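Local structure of beta-1,4-galactanase (Thielavia heterothallica, 1HJS) at residues L293-N305 / A311-L323. The protein hydrolyses the beta-1,4-galactosidic linkages of type I arabinogalactans as a family 53 glycoside hydrolase. Residues are numbered along the deposited sequence; the frame is centred on the assembly and turned at random.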
loop_
_atom_site.group_PDB
_atom_site.type_symbol
_atom_site.label_atom_id
_atom_site.label_comp_id
_atom_site.label_asym_id
_atom_site.label_seq_id
_atom_site.Cartn_x
_atom_site.Cartn_y
_atom_site.Cartn_z
ATOM N N LEU A 293 -4.135 8.621 -1.486
ATOM C CA LEU A 293 -2.765 8.744 -1.008
ATOM C C LEU A 293 -2.685 8.043 0.336
ATOM O O LEU A 293 -3.521 8.273 1.213
ATOM C CB LEU A 293 -2.370 10.215 -0.847
ATOM C CG LEU A 293 -0.939 10.491 -0.358
ATOM C CD1 LEU A 293 -0.548 11.916 -0.696
ATOM C CD2 LEU A 293 -0.841 10.264 1.147
ATOM N N PHE A 294 -1.688 7.179 0.494
ATOM C CA PHE A 294 -1.492 6.465 1.750
ATOM C C PHE A 294 -0.061 6.616 2.240
ATOM O O PHE A 294 0.878 6.263 1.529
ATOM C CB PHE A 294 -1.793 4.975 1.582
ATOM C CG PHE A 294 -3.247 4.668 1.344
ATOM C CD1 PHE A 294 -3.828 4.901 0.102
ATOM C CD2 PHE A 294 -4.032 4.149 2.370
ATOM C CE1 PHE A 294 -5.182 4.620 -0.120
ATOM C CE2 PHE A 294 -5.388 3.863 2.163
ATOM C CZ PHE A 294 -5.962 4.100 0.914
ATOM N N TYR A 295 0.102 7.137 3.452
ATOM C CA TYR A 295 1.430 7.298 4.040
ATOM C C TYR A 295 1.798 5.936 4.620
ATOM O O TYR A 295 0.962 5.293 5.255
ATOM C CB TYR A 295 1.404 8.336 5.163
ATOM C CG TYR A 295 2.788 8.797 5.563
ATOM C CD1 TYR A 295 3.396 9.872 4.917
ATOM C CD2 TYR A 295 3.511 8.124 6.545
ATOM C CE1 TYR A 295 4.692 10.267 5.237
ATOM C CE2 TYR A 295 4.817 8.512 6.876
ATOM C CZ TYR A 295 5.396 9.582 6.216
ATOM O OH TYR A 295 6.679 9.964 6.514
ATOM N N TRP A 296 3.034 5.486 4.429
ATOM C CA TRP A 296 3.400 4.168 4.938
ATOM C C TRP A 296 3.964 4.112 6.354
ATOM O O TRP A 296 5.013 4.695 6.641
ATOM C CB TRP A 296 4.390 3.482 3.990
ATOM C CG TRP A 296 4.513 2.005 4.249
ATOM C CD1 TRP A 296 3.545 1.060 4.064
ATOM C CD2 TRP A 296 5.656 1.311 4.769
ATOM N NE1 TRP A 296 4.011 -0.179 4.436
ATOM C CE2 TRP A 296 5.304 -0.054 4.873
ATOM C CE3 TRP A 296 6.943 1.709 5.159
ATOM C CZ2 TRP A 296 6.195 -1.026 5.351
ATOM C CZ3 TRP A 296 7.827 0.745 5.636
ATOM C CH2 TRP A 296 7.449 -0.608 5.729
ATOM N N GLU A 297 3.250 3.403 7.229
ATOM C CA GLU A 297 3.668 3.181 8.616
ATOM C C GLU A 297 4.117 4.407 9.416
ATOM O O GLU A 297 5.224 4.440 9.964
ATOM C CB GLU A 297 4.771 2.121 8.623
ATOM C CG GLU A 297 4.277 0.733 8.235
ATOM C CD GLU A 297 3.540 0.042 9.376
ATOM O OE1 GLU A 297 3.287 0.695 10.410
ATOM O OE2 GLU A 297 3.209 -1.152 9.236
ATOM N N PRO A 298 3.244 5.414 9.539
ATOM C CA PRO A 298 3.591 6.627 10.284
ATOM C C PRO A 298 3.841 6.422 11.781
ATOM O O PRO A 298 4.540 7.224 12.407
ATOM C CB PRO A 298 2.392 7.532 10.032
ATOM C CG PRO A 298 1.259 6.554 9.989
ATOM C CD PRO A 298 1.826 5.435 9.130
ATOM N N ALA A 299 3.295 5.348 12.343
ATOM C CA ALA A 299 3.427 5.089 13.775
ATOM C C ALA A 299 4.377 3.968 14.187
ATOM O O ALA A 299 4.381 3.562 15.352
ATOM C CB ALA A 299 2.038 4.830 14.373
ATOM N N TRP A 300 5.186 3.475 13.255
ATOM C CA TRP A 300 6.118 2.389 13.557
ATOM C C TRP A 300 7.407 2.973 14.139
ATOM O O TRP A 300 8.476 2.919 13.513
ATOM C CB TRP A 300 6.424 1.604 12.278
ATOM C CG TRP A 300 6.941 0.222 12.516
ATOM C CD1 TRP A 300 7.334 -0.321 13.711
ATOM C CD2 TRP A 300 7.147 -0.793 11.528
ATOM N NE1 TRP A 300 7.772 -1.606 13.522
ATOM C CE2 TRP A 300 7.667 -1.922 12.192
ATOM C CE3 TRP A 300 6.943 -0.854 10.141
ATOM C CZ2 TRP A 300 7.988 -3.106 11.517
ATOM C CZ3 TRP A 300 7.265 -2.032 9.468
ATOM C CH2 TRP A 300 7.782 -3.142 10.161
ATOM N N ILE A 301 7.302 3.515 15.346
ATOM C CA ILE A 301 8.438 4.153 15.996
ATOM C C ILE A 301 9.644 3.270 16.321
ATOM O O ILE A 301 10.747 3.787 16.496
ATOM C CB ILE A 301 7.982 4.906 17.267
ATOM C CG1 ILE A 301 7.410 3.930 18.296
ATOM C CG2 ILE A 301 6.934 5.952 16.887
ATOM C CD1 ILE A 301 6.962 4.607 19.581
ATOM N N HIS A 302 9.457 1.954 16.399
ATOM C CA HIS A 302 10.582 1.067 16.677
ATOM C C HIS A 302 11.302 0.661 15.389
ATOM O O HIS A 302 12.234 -0.142 15.405
ATOM C CB HIS A 302 10.125 -0.175 17.450
ATOM C CG HIS A 302 9.853 0.091 18.898
ATOM N ND1 HIS A 302 8.597 -0.019 19.457
ATOM C CD2 HIS A 302 10.675 0.490 19.899
ATOM C CE1 HIS A 302 8.656 0.302 20.738
ATOM N NE2 HIS A 302 9.906 0.614 21.032
ATOM N N ASN A 303 10.854 1.231 14.276
ATOM C CA ASN A 303 11.453 0.991 12.963
ATOM C C ASN A 303 11.358 2.350 12.275
ATOM O O ASN A 303 10.880 2.468 11.150
ATOM C CB ASN A 303 10.653 -0.066 12.193
ATOM C CG ASN A 303 11.222 -0.343 10.805
ATOM O OD1 ASN A 303 12.439 -0.401 10.620
ATOM N ND2 ASN A 303 10.337 -0.525 9.826
ATOM N N ALA A 304 11.826 3.370 12.990
ATOM C CA ALA A 304 11.764 4.758 12.545
ATOM C C ALA A 304 12.203 5.061 11.123
ATOM O O ALA A 304 11.581 5.885 10.450
ATOM C CB ALA A 304 12.537 5.642 13.520
ATOM N N ASN A 305 13.276 4.428 10.664
ATOM C CA ASN A 305 13.761 4.682 9.311
ATOM C C ASN A 305 12.866 4.015 8.266
ATOM O O ASN A 305 12.976 4.286 7.068
ATOM C CB ASN A 305 15.204 4.193 9.160
ATOM C CG ASN A 305 15.340 2.698 9.373
ATOM O OD1 ASN A 305 15.002 2.177 10.436
ATOM N ND2 ASN A 305 15.841 2.000 8.359
ATOM N N ALA A 311 17.077 8.293 8.764
ATOM C CA ALA A 311 16.863 7.946 10.166
ATOM C C ALA A 311 15.423 7.903 10.684
ATOM O O ALA A 311 15.063 6.989 11.425
ATOM C CB ALA A 311 17.694 8.872 11.053
ATOM N N ASP A 312 14.594 8.875 10.317
ATOM C CA ASP A 312 13.225 8.880 10.830
ATOM C C ASP A 312 12.194 9.379 9.826
ATOM O O ASP A 312 12.252 10.528 9.382
ATOM C CB ASP A 312 13.154 9.747 12.094
ATOM C CG ASP A 312 11.922 9.462 12.938
ATOM O OD1 ASP A 312 10.908 8.979 12.388
ATOM O OD2 ASP A 312 11.970 9.737 14.160
ATOM N N ASN A 313 11.248 8.509 9.485
ATOM C CA ASN A 313 10.178 8.842 8.546
ATOM C C ASN A 313 8.812 8.755 9.212
ATOM O O ASN A 313 7.789 8.886 8.545
ATOM C CB ASN A 313 10.185 7.885 7.351
ATOM C CG ASN A 313 11.343 8.123 6.427
ATOM O OD1 ASN A 313 11.590 9.253 6.006
ATOM N ND2 ASN A 313 12.061 7.059 6.092
ATOM N N THR A 314 8.792 8.525 10.519
ATOM C CA THR A 314 7.527 8.407 11.234
ATOM C C THR A 314 6.866 9.764 11.450
ATOM O O THR A 314 7.472 10.814 11.217
ATOM C CB THR A 314 7.717 7.713 12.604
ATOM O OG1 THR A 314 8.540 8.527 13.450
ATOM C CG2 THR A 314 8.371 6.352 12.420
ATOM N N MET A 315 5.608 9.730 11.884
ATOM C CA MET A 315 4.845 10.942 12.151
ATOM C C MET A 315 4.417 10.968 13.618
ATOM O O MET A 315 3.451 11.636 13.985
ATOM C CB MET A 315 3.617 10.999 11.236
ATOM C CG MET A 315 3.971 11.025 9.747
ATOM S SD MET A 315 2.526 11.133 8.668
ATOM C CE MET A 315 2.198 12.901 8.726
ATOM N N PHE A 316 5.146 10.220 14.442
ATOM C CA PHE A 316 4.892 10.134 15.880
ATOM C C PHE A 316 6.223 10.255 16.615
ATOM O O PHE A 316 7.263 9.856 16.089
ATOM C CB PHE A 316 4.254 8.787 16.243
ATOM C CG PHE A 316 2.792 8.692 15.915
ATOM C CD1 PHE A 316 2.360 8.605 14.596
ATOM C CD2 PHE A 316 1.843 8.701 16.933
ATOM C CE1 PHE A 316 1.004 8.528 14.291
ATOM C CE2 PHE A 316 0.482 8.624 16.642
ATOM C CZ PHE A 316 0.058 8.538 15.316
ATOM N N SER A 317 6.193 10.799 17.829
ATOM C CA SER A 317 7.416 10.938 18.617
ATOM C C SER A 317 7.841 9.552 19.079
ATOM O O SER A 317 7.078 8.593 18.963
ATOM C CB SER A 317 7.173 11.817 19.849
ATOM O OG SER A 317 6.382 11.133 20.800
ATOM N N GLN A 318 9.052 9.443 19.613
ATOM C CA GLN A 318 9.532 8.151 20.081
ATOM C C GLN A 318 8.780 7.669 21.316
ATOM O O GLN A 318 8.924 6.519 21.724
ATOM C CB GLN A 318 11.037 8.207 20.348
ATOM C CG GLN A 318 11.863 8.213 19.069
ATOM C CD GLN A 318 11.646 6.958 18.227
ATOM O OE1 GLN A 318 12.005 5.854 18.639
ATOM N NE2 GLN A 318 11.052 7.124 17.050
ATOM N N SER A 319 7.967 8.543 21.900
ATOM C CA SER A 319 7.177 8.171 23.070
ATOM C C SER A 319 5.767 7.777 22.629
ATOM O O SER A 319 4.930 7.410 23.454
ATOM C CB SER A 319 7.112 9.327 24.075
ATOM O OG SER A 319 6.408 10.436 23.545
ATOM N N GLY A 320 5.508 7.869 21.327
ATOM C CA GLY A 320 4.207 7.487 20.803
ATOM C C GLY A 320 3.191 8.596 20.616
ATOM O O GLY A 320 2.006 8.323 20.415
ATOM N N GLN A 321 3.638 9.846 20.669
ATOM C CA GLN A 321 2.721 10.966 20.502
ATOM C C GLN A 321 2.688 11.472 19.062
ATOM O O GLN A 321 3.726 11.729 18.456
ATOM C CB GLN A 321 3.106 12.111 21.440
ATOM C CG GLN A 321 2.179 13.310 21.346
ATOM C CD GLN A 321 2.501 14.379 22.374
ATOM O OE1 GLN A 321 3.531 14.316 23.049
ATOM N NE2 GLN A 321 1.625 15.372 22.494
ATOM N N ALA A 322 1.485 11.619 18.523
ATOM C CA ALA A 322 1.328 12.095 17.158
ATOM C C ALA A 322 1.971 13.467 16.997
ATOM O O ALA A 322 1.800 14.347 17.843
ATOM C CB ALA A 322 -0.151 12.165 16.798
ATOM N N LEU A 323 2.717 13.642 15.911
ATOM C CA LEU A 323 3.361 14.917 15.639
ATOM C C LEU A 323 2.358 15.832 14.945
ATOM O O LEU A 323 1.302 15.386 14.490
ATOM C CB LEU A 323 4.594 14.715 14.753
ATOM C CG LEU A 323 5.685 13.816 15.341
ATOM C CD1 LEU A 323 6.851 13.723 14.377
ATOM C CD2 LEU A 323 6.144 14.383 16.688
#
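Ile301 packs its CG2 methyl 4.0 Å from CB of Phe316, the two side chains crossing at about a right angle. CG1 of Ile301 lies between its backbone N and carbonyl carbon (chi1 63°), and the extended chi2 carries CD1 to the type I turn 317-320, 3.5 Å from O of Gln318. Beside it, CB of Ala299 lies over one face of the Phe316 ring. Ala304 gives its carbonyl O to the backbone N of Asn313 at 2.8 Å, and its CA touches CG2 of Thr314. An Asx turn at Asp312 folds the loop here: OD1 accepts hydrogen bonds from both N and OG1 of Thr314. Pro298 O takes the N-H of Met315 on a lone pair, nearly straight at 174°. CB of Pro298 meets CG of Met315, whose SD sits 3.7 Å above the centre of the Tyr295 ring, a Met-aromatic contact. At the ring edge, Tyr295 OH donates to Asn313 O at 2.6 Å and also bonds Trp248 N. A phenylalanine in place of Tyr295 would probably leave Asn313 O and Trp248 N without this partner. Three backbone carbonyls, of Pro298, Ala304 and Asn313, thus each gain a donor across the contact, and apolar packing joins 311-323 to the last TIM-barrel strand, 290-296, and the loop 297-305.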